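Local coordinates for protein putative isochorismatase hydrolase (Oleispira antarctica, PDB 3LQY) that probably hydrolyses a small-molecule substrate, as a putative member of the isochorismatase-like hydrolase family, at residues G25-L30 with F68-S73; A37-K42 with A181-L186; F15-D18 with T22-G25; K46-G51 with E86-V91; A133-G138 with F175-V180. One frame throughout, in Å; residues are numbered along the deposited sequence. Where two conformers were deposited one is given.

How the contacts relate
All five contacts belong to one isochorismatase-type domain built on a six-stranded parallel sheet with flanking helices. Contact 3 comes first along the chain, within the loop after strand 8-13, and shares Gly25 with contact 1, whose partner follows strand 54-59; their centres are only 7 Å apart and Asp18 bonds across them. Contacts 2 and 4 both use helix 33-49, with centres 15 Å apart. Contact 4 ties that helix to the approach to edge strand 90-93, while contact 5 lies beside the other edge strand, 179-181, from which the chain runs into helix 183-187 of contact 2. Contacts 1 and 5, centres 29 Å apart, thus mark opposite sides of the domain.

Contact 1. Residues G25-L30 with F68-S73; sequences GAKNPL and FFLPGS
Lys27 and Asn28 meet Phe68 and Leu70 where two loops of the parallel alpha/beta domain come together at its surface, one following strand 8-13 and the other strand 54-59. Lys27 can be followed outward from the backbone. Its CB rests 3.7 Å from CB of Phe68, at the root of that side chain. The chain then runs extended across the backbone of the second loop, and its CD comes within 3.7 Å of Leu70 CD1. CE keeps to the same methyl, so the lysine crosses the leucine at about a right angle through plain hydrocarbon contact. At the last step the chain bends (chi4 87°), which turns NZ toward a bridging water at 3.0 Å. That water also accepts from Leu70 N (2.9 Å) and donates to Ser73 OG (2.8 Å), so one molecule joins the ammonium group to both ends of the type II beta turn Leu70-Ser73.

Asn28 lies on the Phe68 ring in the conformer described, one of two modelled, so the stack is somewhat doubtful. The amide and ring planes are 16° apart, with CG 3.7 Å above the ring plane over its centre and CB making a CH-pi contact with the same face. Within the turn, Leu70 O accepts from Ser73 N and from Ser73 OG, both on the same face of the carbonyl, the hydroxyl at 2.6 Å.

Contact 2. Residues A37-K42 with A181-L186; sequences AEQGAK and ASADEL
The first turn of helix 183-187, which follows edge strand 179-181, meets helix 33-49 where Ala183 fits against Gln39. The Ala183 methyl packs on this one residue of the longer helix: its CB lies 3.9 Å from Gln39 CB and 3.6 Å from Gln39 NE2, so the glutamine approaches it with both its root and its amide nitrogen. A bend at chi2 (-47°) folds the amide back alongside the methyl instead of letting it extend outward. The other end of that amide is occupied: OE1 accepts a hydrogen bond from Lys42 NZ at 2.8 Å, one helical turn further on, which fixes which way round the amide sits.

Lys42 bends at chi3 to reach this oxygen, and on the way its CD passes 3.6 Å from Asp184 OD1. The charged ends stay apart, NZ lying 4.7 Å from Asp184 OD1, so the attraction is probably a long-range one.

At the start of the shorter helix Ser182 holds the N-cap position. Its backbone N donates to Glu185 OE2 in an almost straight bond of 2.9 Å, meeting the oxygen from above the carboxylate plane. Asp146 of strand 140-149 accepts from Ala183 N, and Gln39 touches the same aspartate. Helix 183-187 thus packs beside helix 33-49 in a domain whose parallel sheet has the strand order 3-2-1-4-5-6 of Rossmann-like alpha/beta folds.

Contact 3. Residues F15-D18 with T22-G25; sequences FQND and TYNG
Tyr23 lays its ring flat on Asn17, the residue that opens a short 3-10 segment in the loop after strand 8-13. Along Thr22-Gly25, the tyrosine makes the first touch. Its CB sits 3.5 Å from Asn17 O, and with CG anti to the backbone N (chi1 177°) the ring is carried across the asparagine side chain. Asn17 CB then lies 3.5 Å above the ring plane, almost exactly over its centre, in a CH-pi contact. The amide beyond continues the layer: its plane is only 5° from that of the ring, and Asn17 CG is 3.6 Å from Tyr23 CE1. Outside the pair, Asn17 ND2 donates to Asp74 O, so the stacked amide is pinned at its end, and the tyrosine also touches Asp74.

Gly25 follows, with a positive phi that suits glycine. Gly25 O and Asp18 OD1, 4.1 Å apart, are both acceptors, and a water between them supplies the donors. This water donates to Asp18 OD1 at 2.6 Å and to Gly25 O at 3.1 Å, and lies in the plane of the Tyr23 ring, at its edge.

With an alanine in place of Tyr23, the face of the Asn17 amide would probably lose its stacking partner and the bridging water one of its walls. Asp18 itself is buried yet well supplied: Lys27 N also donates to OD1, and Phe69 N to OD2. The contact therefore combines an amide-on-ring stack and its CH-pi contact with a water-bridged carboxylate, both of which join the two limbs of the loop after strand 8-13.

Contact 4. Residues K46-G51 with E86-V91; sequences KFRQQG and EGEAVV
Arg48 runs extended from CG to NE and Glu88 is equally straight beyond its CG (chi2 -179°), so each spans the gap from its backbone, the one from the end of helix 33-49 and the other from the loop ahead of edge strand 90-93; the two side chains cross at about a right angle. The arginine takes the carboxylate side-on, in a two-pronged salt bridge. NE donates to Glu88 OE2 at 2.7 Å, using the syn lone pair of that oxygen. NH2 donates to Glu88 OE1 at 3.0 Å along a nearly straight bond (176°). Both oxygens lie close to the guanidinium plane, although the carboxylate is turned 31° out of it.

Neighbours hold both partners. Glu88 OE1 also accepts from His56 NE2 and Gln85 N, and Arg48 NH2 has a second acceptor in Ala83 O. With a lysine in place of Arg48, the paired grip would be lost, and Glu88 OE2 would probably be left without its short bond and the carboxylate freer to turn.

The salt bridge thus joins the end of helix 33-49 to the loop before strand 90-93 at the surface, and the crowd of donors probably favours a negatively charged Glu88.

Contact 5. Residues A133-G138 with F175-V180; sequences AAEDLG and FAYANV
Glu135 touches Tyr177 chiefly through carbon. Its CB meets the ring edge, close to the ring plane, at 3.9 Å from CD2, and its CG lies 3.3 Å from Tyr177 O. Because CG stands anti to the backbone N (chi1 -163°) and the chain bends at chi2, the glutamate lies across the tyrosine, its carboxylate plane standing steeply, 76°, to the ring. Asp136 takes up the next position along the same rim of the ring, with OD1 4.2 Å from Tyr177 CE2, again near the ring plane.

Helix 128-137 of the alpha/beta domain ends just here in a Schellman motif, with Gly138 at positive phi, and the loop before edge strand 179-181 passes alongside its last turns. Strand 140-149, which follows the helix, is the neighbour of 179-181 in the sheet, and Ala134 from the helix and Ala178 from the loop both touch its Cys141.

Polar links run through solvent. One water donates to Asp136 OD2 at 2.8 Å and lies 2.7 Å from Tyr177 OH, joining the helix side chain to the phenol end. The hydroxyl also has a weak hydrogen bond with NH1 of Arg132, one residue ahead of Ala133 on the same helix. Within the loop, Phe175 N donates to Ala178 O at 2.9 Å, closing the backbone around Tyr177.

Contact 1. Residues G25-L30 with F68-S73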
# COMPACT_ATOMS: atom_id res chain seq x y z
N GLY A 25 -10.75 15.81 -10.46
CA GLY A 25 -9.43 16.30 -10.87
C GLY A 25 -8.27 15.33 -10.60
O GLY A 25 -7.11 15.74 -10.68
N ALA A 26 -8.59 14.07 -10.33
CA ALA A 26 -7.55 13.05 -10.02
C ALA A 26 -6.52 13.12 -11.15
O ALA A 26 -6.90 13.06 -12.31
CB ALA A 26 -8.17 11.67 -9.92
N LYS A 27 -5.22 13.21 -10.82
CA LYS A 27 -4.20 13.37 -11.86
C LYS A 27 -3.59 12.04 -12.34
O LYS A 27 -2.76 12.03 -13.31
CB LYS A 27 -3.07 14.31 -11.40
CG LYS A 27 -3.46 15.83 -11.18
CD LYS A 27 -2.28 16.61 -10.57
CE LYS A 27 -2.56 18.09 -10.22
NZ LYS A 27 -3.15 18.33 -8.85
N ASN A 28 -3.96 10.92 -11.71
CA ASN A 28 -3.32 9.64 -12.06
C ASN A 28 -4.25 8.48 -11.68
O ASN A 28 -3.87 7.63 -10.89
CB ASN A 28 -1.96 9.51 -11.36
CG ASN A 28 -0.97 8.62 -12.12
OD1 ASN A 28 -0.26 9.07 -13.04
ND2 ASN A 28 -0.90 7.35 -11.72
N PRO A 29 -5.50 8.51 -12.19
CA PRO A 29 -6.53 7.55 -11.81
C PRO A 29 -6.10 6.15 -12.19
O PRO A 29 -5.51 5.96 -13.28
CB PRO A 29 -7.78 8.01 -12.59
CG PRO A 29 -7.24 8.76 -13.74
CD PRO A 29 -6.00 9.45 -13.21
N LEU A 30 -6.32 5.22 -11.27
CA LEU A 30 -5.99 3.82 -11.47
C LEU A 30 -7.26 3.06 -11.70
O LEU A 30 -8.34 3.60 -11.52
CB LEU A 30 -5.31 3.26 -10.24
CG LEU A 30 -4.09 4.01 -9.75
CD1 LEU A 30 -3.58 3.29 -8.48
CD2 LEU A 30 -2.94 4.10 -10.78
N PHE A 68 1.59 14.22 -10.70
CA PHE A 68 0.54 13.90 -9.74
C PHE A 68 1.20 13.94 -8.37
O PHE A 68 2.43 14.07 -8.28
CB PHE A 68 -0.13 12.55 -10.02
CG PHE A 68 0.80 11.34 -9.99
CD1 PHE A 68 1.74 11.14 -10.99
CD2 PHE A 68 0.69 10.39 -8.99
CE1 PHE A 68 2.58 10.01 -10.96
CE2 PHE A 68 1.50 9.23 -8.98
CZ PHE A 68 2.45 9.07 -9.94
N PHE A 69 0.41 13.82 -7.33
CA PHE A 69 0.91 13.95 -5.96
C PHE A 69 1.77 15.19 -5.78
O PHE A 69 2.86 15.14 -5.22
CB PHE A 69 1.63 12.70 -5.50
CG PHE A 69 0.78 11.46 -5.49
CD1 PHE A 69 -0.60 11.54 -5.40
CD2 PHE A 69 1.37 10.19 -5.46
CE1 PHE A 69 -1.37 10.38 -5.36
CE2 PHE A 69 0.59 9.06 -5.42
CZ PHE A 69 -0.77 9.15 -5.35
N LEU A 70 1.19 16.32 -6.18
CA LEU A 70 1.88 17.59 -6.06
C LEU A 70 2.05 17.82 -4.59
O LEU A 70 1.18 17.46 -3.79
CB LEU A 70 1.12 18.71 -6.74
CG LEU A 70 1.43 18.86 -8.23
CD1 LEU A 70 0.97 17.66 -9.05
CD2 LEU A 70 0.81 20.11 -8.79
N PRO A 71 3.20 18.37 -4.21
CA PRO A 71 3.44 18.52 -2.79
C PRO A 71 2.50 19.59 -2.16
O PRO A 71 2.33 20.71 -2.70
CB PRO A 71 4.93 18.86 -2.74
CG PRO A 71 5.13 19.69 -3.99
CD PRO A 71 4.25 19.01 -5.02
N GLY A 72 1.85 19.21 -1.06
CA GLY A 72 0.87 20.06 -0.38
C GLY A 72 -0.54 20.09 -0.98
O GLY A 72 -1.43 20.78 -0.44
N SER A 73 -0.74 19.36 -2.08
CA SER A 73 -2.02 19.38 -2.80
C SER A 73 -3.04 18.45 -2.15
O SER A 73 -2.67 17.49 -1.46
CB SER A 73 -1.83 18.96 -4.25
OG SER A 73 -1.37 17.62 -4.32
O HOH W 1 -1.61 16.57 -6.91

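Contact 2. Residues A37-K42 with A181-L186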
# COMPACT_ATOMS: atom_id res chain seq x y z
N ALA A 37 -9.64 0.14 -2.10
CA ALA A 37 -9.77 0.90 -0.87
C ALA A 37 -10.90 0.37 -0.00
O ALA A 37 -10.79 0.31 1.23
CB ALA A 37 -10.00 2.37 -1.23
N GLU A 38 -11.98 -0.08 -0.62
CA GLU A 38 -13.06 -0.69 0.15
C GLU A 38 -12.56 -1.89 0.97
O GLU A 38 -12.92 -2.06 2.15
CB GLU A 38 -14.19 -1.12 -0.78
CG GLU A 38 -15.46 -1.42 -0.07
CD GLU A 38 -16.42 -2.25 -0.92
OE1 GLU A 38 -16.03 -2.60 -2.07
OE2 GLU A 38 -17.53 -2.57 -0.42
N GLN A 39 -11.74 -2.73 0.33
CA GLN A 39 -11.10 -3.87 1.00
C GLN A 39 -10.05 -3.43 2.03
O GLN A 39 -9.99 -3.98 3.11
CB GLN A 39 -10.52 -4.85 -0.03
CG GLN A 39 -11.58 -5.46 -0.96
CD GLN A 39 -12.77 -5.95 -0.19
OE1 GLN A 39 -13.88 -5.41 -0.32
NE2 GLN A 39 -12.54 -6.90 0.71
N GLY A 40 -9.24 -2.44 1.70
CA GLY A 40 -8.25 -1.91 2.65
C GLY A 40 -8.88 -1.39 3.92
O GLY A 40 -8.33 -1.61 4.99
N ALA A 41 -10.01 -0.69 3.76
CA ALA A 41 -10.86 -0.14 4.87
C ALA A 41 -11.40 -1.25 5.77
O ALA A 41 -11.42 -1.14 6.99
CB ALA A 41 -12.03 0.64 4.29
N LYS A 42 -11.84 -2.33 5.13
CA LYS A 42 -12.22 -3.57 5.85
C LYS A 42 -11.05 -4.04 6.75
O LYS A 42 -11.21 -4.32 7.93
CB LYS A 42 -12.55 -4.63 4.80
CG LYS A 42 -13.64 -5.62 5.09
CD LYS A 42 -14.11 -6.32 3.79
CE LYS A 42 -15.02 -5.37 2.95
NZ LYS A 42 -15.64 -6.07 1.78
N ALA A 181 -3.19 -13.16 -0.47
CA ALA A 181 -4.47 -13.69 -0.06
C ALA A 181 -5.48 -12.55 -0.06
O ALA A 181 -5.11 -11.37 -0.15
CB ALA A 181 -4.34 -14.29 1.32
N SER A 182 -6.76 -12.90 0.06
CA SER A 182 -7.87 -11.94 0.08
C SER A 182 -7.85 -11.15 1.39
O SER A 182 -7.40 -11.66 2.42
CB SER A 182 -9.20 -12.71 -0.05
OG SER A 182 -10.33 -11.91 0.15
N ALA A 183 -8.29 -9.89 1.33
CA ALA A 183 -8.64 -9.15 2.55
C ALA A 183 -9.44 -10.03 3.50
O ALA A 183 -9.11 -10.16 4.68
CB ALA A 183 -9.45 -7.87 2.21
N ASP A 184 -10.48 -10.66 2.96
CA ASP A 184 -11.37 -11.48 3.80
C ASP A 184 -10.65 -12.68 4.39
O ASP A 184 -10.87 -13.02 5.56
CB ASP A 184 -12.62 -11.91 2.99
CG ASP A 184 -13.65 -10.78 2.84
OD1 ASP A 184 -13.67 -9.86 3.69
OD2 ASP A 184 -14.45 -10.78 1.87
N GLU A 185 -9.77 -13.31 3.60
CA GLU A 185 -8.99 -14.43 4.08
C GLU A 185 -8.02 -13.98 5.16
O GLU A 185 -7.80 -14.68 6.14
CB GLU A 185 -8.23 -15.08 2.92
CG GLU A 185 -9.16 -15.77 1.92
CD GLU A 185 -8.48 -16.20 0.63
OE1 GLU A 185 -9.09 -17.00 -0.09
OE2 GLU A 185 -7.34 -15.76 0.35
N LEU A 186 -7.44 -12.79 5.00
CA LEU A 186 -6.50 -12.29 5.99
C LEU A 186 -7.28 -11.85 7.24
O LEU A 186 -6.81 -12.02 8.37
CB LEU A 186 -5.65 -11.15 5.40
CG LEU A 186 -4.56 -11.56 4.39
CD1 LEU A 186 -4.11 -10.40 3.54
CD2 LEU A 186 -3.37 -12.18 5.11

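Contact 3. Residues F15-D18 with T22-G25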
# COMPACT_ATOMS: atom_id res chain seq x y z
N PHE A 15 -2.78 5.27 -0.61
CA PHE A 15 -4.16 5.31 -1.03
C PHE A 15 -4.55 6.81 -1.07
O PHE A 15 -5.26 7.30 -0.20
CB PHE A 15 -5.07 4.54 -0.06
CG PHE A 15 -5.36 3.11 -0.46
CD1 PHE A 15 -5.93 2.82 -1.69
CD2 PHE A 15 -5.15 2.08 0.43
CE1 PHE A 15 -6.27 1.56 -2.03
CE2 PHE A 15 -5.48 0.78 0.09
CZ PHE A 15 -6.03 0.51 -1.15
N GLN A 16 -4.01 7.53 -2.06
CA GLN A 16 -4.11 8.96 -2.17
C GLN A 16 -5.08 9.37 -3.27
O GLN A 16 -5.30 8.65 -4.24
CB GLN A 16 -2.74 9.58 -2.39
CG GLN A 16 -1.83 9.42 -1.19
CD GLN A 16 -0.39 9.64 -1.55
OE1 GLN A 16 0.36 8.66 -1.68
NE2 GLN A 16 0.01 10.87 -1.73
N ASN A 17 -5.72 10.52 -3.05
CA ASN A 17 -6.79 10.97 -3.91
C ASN A 17 -6.52 10.93 -5.40
O ASN A 17 -7.40 10.53 -6.20
CB ASN A 17 -7.17 12.41 -3.53
CG ASN A 17 -7.99 12.47 -2.25
OD1 ASN A 17 -8.79 11.58 -1.96
ND2 ASN A 17 -7.77 13.52 -1.46
N ASP A 18 -5.35 11.39 -5.83
CA ASP A 18 -5.03 11.35 -7.30
C ASP A 18 -5.19 10.01 -8.02
O ASP A 18 -5.23 9.97 -9.26
CB ASP A 18 -3.62 11.92 -7.61
CG ASP A 18 -3.56 13.46 -7.62
OD1 ASP A 18 -4.58 14.11 -7.95
OD2 ASP A 18 -2.50 14.04 -7.27
N THR A 22 -13.04 8.43 -9.04
CA THR A 22 -14.15 9.13 -8.36
C THR A 22 -13.71 10.44 -7.70
O THR A 22 -14.58 11.21 -7.26
CB THR A 22 -14.87 8.22 -7.31
OG1 THR A 22 -13.96 7.84 -6.26
CG2 THR A 22 -15.44 6.94 -7.95
N TYR A 23 -12.41 10.74 -7.67
CA TYR A 23 -11.95 12.03 -7.15
C TYR A 23 -11.82 13.08 -8.22
O TYR A 23 -11.13 12.89 -9.21
CB TYR A 23 -10.66 11.87 -6.40
CG TYR A 23 -10.07 13.15 -5.87
CD1 TYR A 23 -10.54 13.74 -4.69
CD2 TYR A 23 -9.02 13.76 -6.54
CE1 TYR A 23 -9.94 14.85 -4.19
CE2 TYR A 23 -8.45 14.92 -6.06
CZ TYR A 23 -8.91 15.46 -4.90
OH TYR A 23 -8.31 16.60 -4.41
N ASN A 24 -12.57 14.19 -8.03
CA ASN A 24 -12.61 15.27 -9.01
C ASN A 24 -11.21 15.86 -9.22
O ASN A 24 -10.56 16.31 -8.25
CB ASN A 24 -13.59 16.39 -8.58
CG ASN A 24 -13.84 17.41 -9.68
OD1 ASN A 24 -13.88 17.08 -10.85
ND2 ASN A 24 -14.15 18.63 -9.28
N GLY A 25 -10.75 15.81 -10.46
CA GLY A 25 -9.43 16.30 -10.87
C GLY A 25 -8.27 15.33 -10.60
O GLY A 25 -7.11 15.74 -10.68
O HOH W 2 -5.53 16.56 -8.11

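Contact 4. Residues K46-G51 with E86-V91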
# COMPACT_ATOMS: atom_id res chain seq x y z
N LYS A 46 -10.48 -3.97 11.03
CA LYS A 46 -10.08 -5.15 11.80
C LYS A 46 -8.86 -4.87 12.71
O LYS A 46 -8.86 -5.23 13.88
CB LYS A 46 -9.81 -6.33 10.86
CG LYS A 46 -9.63 -7.70 11.58
CD LYS A 46 -10.78 -8.00 12.57
CE LYS A 46 -10.97 -9.48 12.77
NZ LYS A 46 -12.23 -9.78 13.48
N PHE A 47 -7.83 -4.23 12.16
CA PHE A 47 -6.58 -3.95 12.91
C PHE A 47 -6.85 -3.05 14.11
O PHE A 47 -6.39 -3.33 15.23
CB PHE A 47 -5.48 -3.35 11.98
CG PHE A 47 -4.55 -4.38 11.39
CD1 PHE A 47 -4.99 -5.25 10.39
CD2 PHE A 47 -3.24 -4.50 11.85
CE1 PHE A 47 -4.09 -6.26 9.83
CE2 PHE A 47 -2.34 -5.49 11.31
CZ PHE A 47 -2.80 -6.37 10.33
N ARG A 48 -7.63 -1.98 13.88
CA ARG A 48 -7.97 -1.04 14.92
C ARG A 48 -8.86 -1.70 15.97
O ARG A 48 -8.73 -1.42 17.15
CB ARG A 48 -8.70 0.19 14.35
CG ARG A 48 -7.83 1.08 13.49
CD ARG A 48 -8.68 2.02 12.67
NE ARG A 48 -7.86 3.03 12.00
CZ ARG A 48 -8.34 3.93 11.14
NH1 ARG A 48 -9.63 3.94 10.84
NH2 ARG A 48 -7.53 4.83 10.58
N GLN A 49 -9.78 -2.55 15.50
CA GLN A 49 -10.64 -3.37 16.34
C GLN A 49 -9.82 -4.29 17.27
O GLN A 49 -10.22 -4.53 18.40
CB GLN A 49 -11.61 -4.20 15.48
CG GLN A 49 -12.62 -5.08 16.27
CD GLN A 49 -12.79 -6.47 15.67
OE1 GLN A 49 -11.84 -7.27 15.64
NE2 GLN A 49 -14.00 -6.78 15.21
N GLN A 50 -8.69 -4.81 16.78
CA GLN A 50 -7.72 -5.48 17.65
C GLN A 50 -6.74 -4.39 18.14
O GLN A 50 -6.98 -3.20 17.96
CB GLN A 50 -7.03 -6.64 16.91
CG GLN A 50 -8.00 -7.66 16.31
CD GLN A 50 -8.93 -8.24 17.35
OE1 GLN A 50 -8.49 -8.91 18.29
NE2 GLN A 50 -10.22 -7.97 17.21
N GLY A 51 -5.65 -4.79 18.79
CA GLY A 51 -4.73 -3.78 19.33
C GLY A 51 -3.81 -3.35 18.22
O GLY A 51 -2.97 -2.47 18.41
N GLU A 86 -5.27 9.36 14.93
CA GLU A 86 -4.18 9.75 15.81
C GLU A 86 -3.53 8.48 16.31
O GLU A 86 -4.21 7.47 16.56
CB GLU A 86 -4.67 10.63 16.99
CG GLU A 86 -3.52 11.16 17.86
CD GLU A 86 -2.99 10.15 18.92
OE1 GLU A 86 -3.44 8.98 18.96
OE2 GLU A 86 -2.11 10.54 19.73
N GLY A 87 -2.20 8.52 16.42
CA GLY A 87 -1.43 7.38 16.91
C GLY A 87 -0.80 6.62 15.77
O GLY A 87 0.28 6.03 15.94
N GLU A 88 -1.46 6.62 14.60
CA GLU A 88 -1.03 5.85 13.44
C GLU A 88 -0.07 6.72 12.64
O GLU A 88 -0.45 7.78 12.17
CB GLU A 88 -2.23 5.47 12.59
CG GLU A 88 -3.35 4.78 13.36
CD GLU A 88 -4.53 4.39 12.44
OE1 GLU A 88 -4.61 4.95 11.32
OE2 GLU A 88 -5.40 3.58 12.86
N ALA A 89 1.18 6.29 12.54
CA ALA A 89 2.22 7.06 11.86
C ALA A 89 1.90 7.16 10.38
O ALA A 89 1.36 6.22 9.78
CB ALA A 89 3.60 6.38 12.05
N VAL A 90 2.27 8.29 9.79
CA VAL A 90 2.19 8.47 8.35
C VAL A 90 3.58 8.81 7.83
O VAL A 90 4.16 9.82 8.22
CB VAL A 90 1.21 9.62 8.02
CG1 VAL A 90 1.25 9.95 6.55
CG2 VAL A 90 -0.19 9.22 8.45
N VAL A 91 4.12 7.96 6.97
CA VAL A 91 5.42 8.21 6.40
C VAL A 91 5.32 8.85 5.04
O VAL A 91 4.76 8.26 4.11
CB VAL A 91 6.21 6.88 6.20
CG1 VAL A 91 7.61 7.18 5.69
CG2 VAL A 91 6.24 6.08 7.51

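Contact 5. Residues A133-G138 with F175-V180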
# COMPACT_ATOMS: atom_id res chain seq x y z
N ALA A 133 11.44 -5.26 -0.96
CA ALA A 133 12.39 -4.62 -0.05
C ALA A 133 12.22 -5.14 1.38
O ALA A 133 13.23 -5.42 2.09
CB ALA A 133 12.27 -3.10 -0.11
N ALA A 134 10.96 -5.27 1.81
CA ALA A 134 10.65 -5.70 3.17
C ALA A 134 11.07 -7.15 3.43
O ALA A 134 11.67 -7.44 4.44
CB ALA A 134 9.16 -5.51 3.48
N GLU A 135 10.69 -8.05 2.52
CA GLU A 135 11.02 -9.46 2.67
C GLU A 135 12.55 -9.59 2.73
O GLU A 135 13.08 -10.32 3.57
CB GLU A 135 10.42 -10.26 1.52
CG GLU A 135 10.36 -11.77 1.78
CD GLU A 135 11.71 -12.41 1.70
OE1 GLU A 135 12.58 -11.82 1.01
OE2 GLU A 135 11.91 -13.49 2.30
N ASP A 136 13.25 -8.87 1.85
CA ASP A 136 14.73 -8.86 1.88
C ASP A 136 15.31 -8.29 3.16
O ASP A 136 16.39 -8.69 3.59
CB ASP A 136 15.33 -8.07 0.71
CG ASP A 136 15.24 -8.81 -0.60
OD1 ASP A 136 14.99 -10.05 -0.62
OD2 ASP A 136 15.45 -8.14 -1.66
N LEU A 137 14.60 -7.37 3.80
CA LEU A 137 15.06 -6.83 5.07
C LEU A 137 14.78 -7.77 6.22
O LEU A 137 15.31 -7.56 7.29
CB LEU A 137 14.39 -5.49 5.36
CG LEU A 137 14.94 -4.30 4.58
CD1 LEU A 137 14.02 -3.05 4.83
CD2 LEU A 137 16.40 -4.02 4.93
N GLY A 138 13.89 -8.73 6.02
CA GLY A 138 13.58 -9.71 7.04
C GLY A 138 12.17 -9.81 7.58
O GLY A 138 11.91 -10.66 8.43
N PHE A 175 4.30 -16.62 -2.62
CA PHE A 175 5.33 -17.53 -2.11
C PHE A 175 6.80 -17.09 -2.17
O PHE A 175 7.59 -17.38 -1.23
CB PHE A 175 5.16 -18.91 -2.76
CG PHE A 175 3.80 -19.46 -2.54
CD1 PHE A 175 2.84 -19.42 -3.54
CD2 PHE A 175 3.45 -19.96 -1.30
CE1 PHE A 175 1.56 -19.90 -3.32
CE2 PHE A 175 2.19 -20.47 -1.07
CZ PHE A 175 1.24 -20.43 -2.09
N ALA A 176 7.19 -16.45 -3.28
CA ALA A 176 8.56 -16.04 -3.43
C ALA A 176 8.91 -14.97 -2.44
O ALA A 176 9.99 -14.97 -1.88
CB ALA A 176 8.85 -15.60 -4.84
N TYR A 177 7.96 -14.05 -2.25
CA TYR A 177 8.14 -12.95 -1.33
C TYR A 177 7.04 -12.80 -0.29
O TYR A 177 7.30 -12.20 0.76
CB TYR A 177 8.17 -11.69 -2.12
CG TYR A 177 9.41 -11.44 -2.94
CD1 TYR A 177 9.42 -11.67 -4.30
CD2 TYR A 177 10.56 -10.93 -2.35
CE1 TYR A 177 10.50 -11.35 -5.05
CE2 TYR A 177 11.63 -10.60 -3.08
CZ TYR A 177 11.60 -10.81 -4.46
OH TYR A 177 12.67 -10.44 -5.26
N ALA A 178 5.82 -13.26 -0.56
CA ALA A 178 4.74 -12.97 0.39
C ALA A 178 3.61 -13.98 0.36
O ALA A 178 3.45 -14.71 -0.60
CB ALA A 178 4.20 -11.49 0.15
N ASN A 179 2.86 -14.05 1.46
CA ASN A 179 1.51 -14.62 1.43
C ASN A 179 0.51 -13.65 0.80
O ASN A 179 0.14 -12.65 1.39
CB ASN A 179 1.00 -15.01 2.85
CG ASN A 179 -0.35 -15.71 2.80
OD1 ASN A 179 -0.60 -16.51 1.90
ND2 ASN A 179 -1.23 -15.41 3.77
N VAL A 180 0.04 -14.02 -0.38
CA VAL A 180 -0.90 -13.25 -1.17
C VAL A 180 -2.25 -13.92 -1.00
O VAL A 180 -2.43 -15.12 -1.29
CB VAL A 180 -0.49 -13.17 -2.65
CG1 VAL A 180 -1.52 -12.40 -3.48
CG2 VAL A 180 0.93 -12.53 -2.80
O HOH W 3 14.37 -8.60 -4.17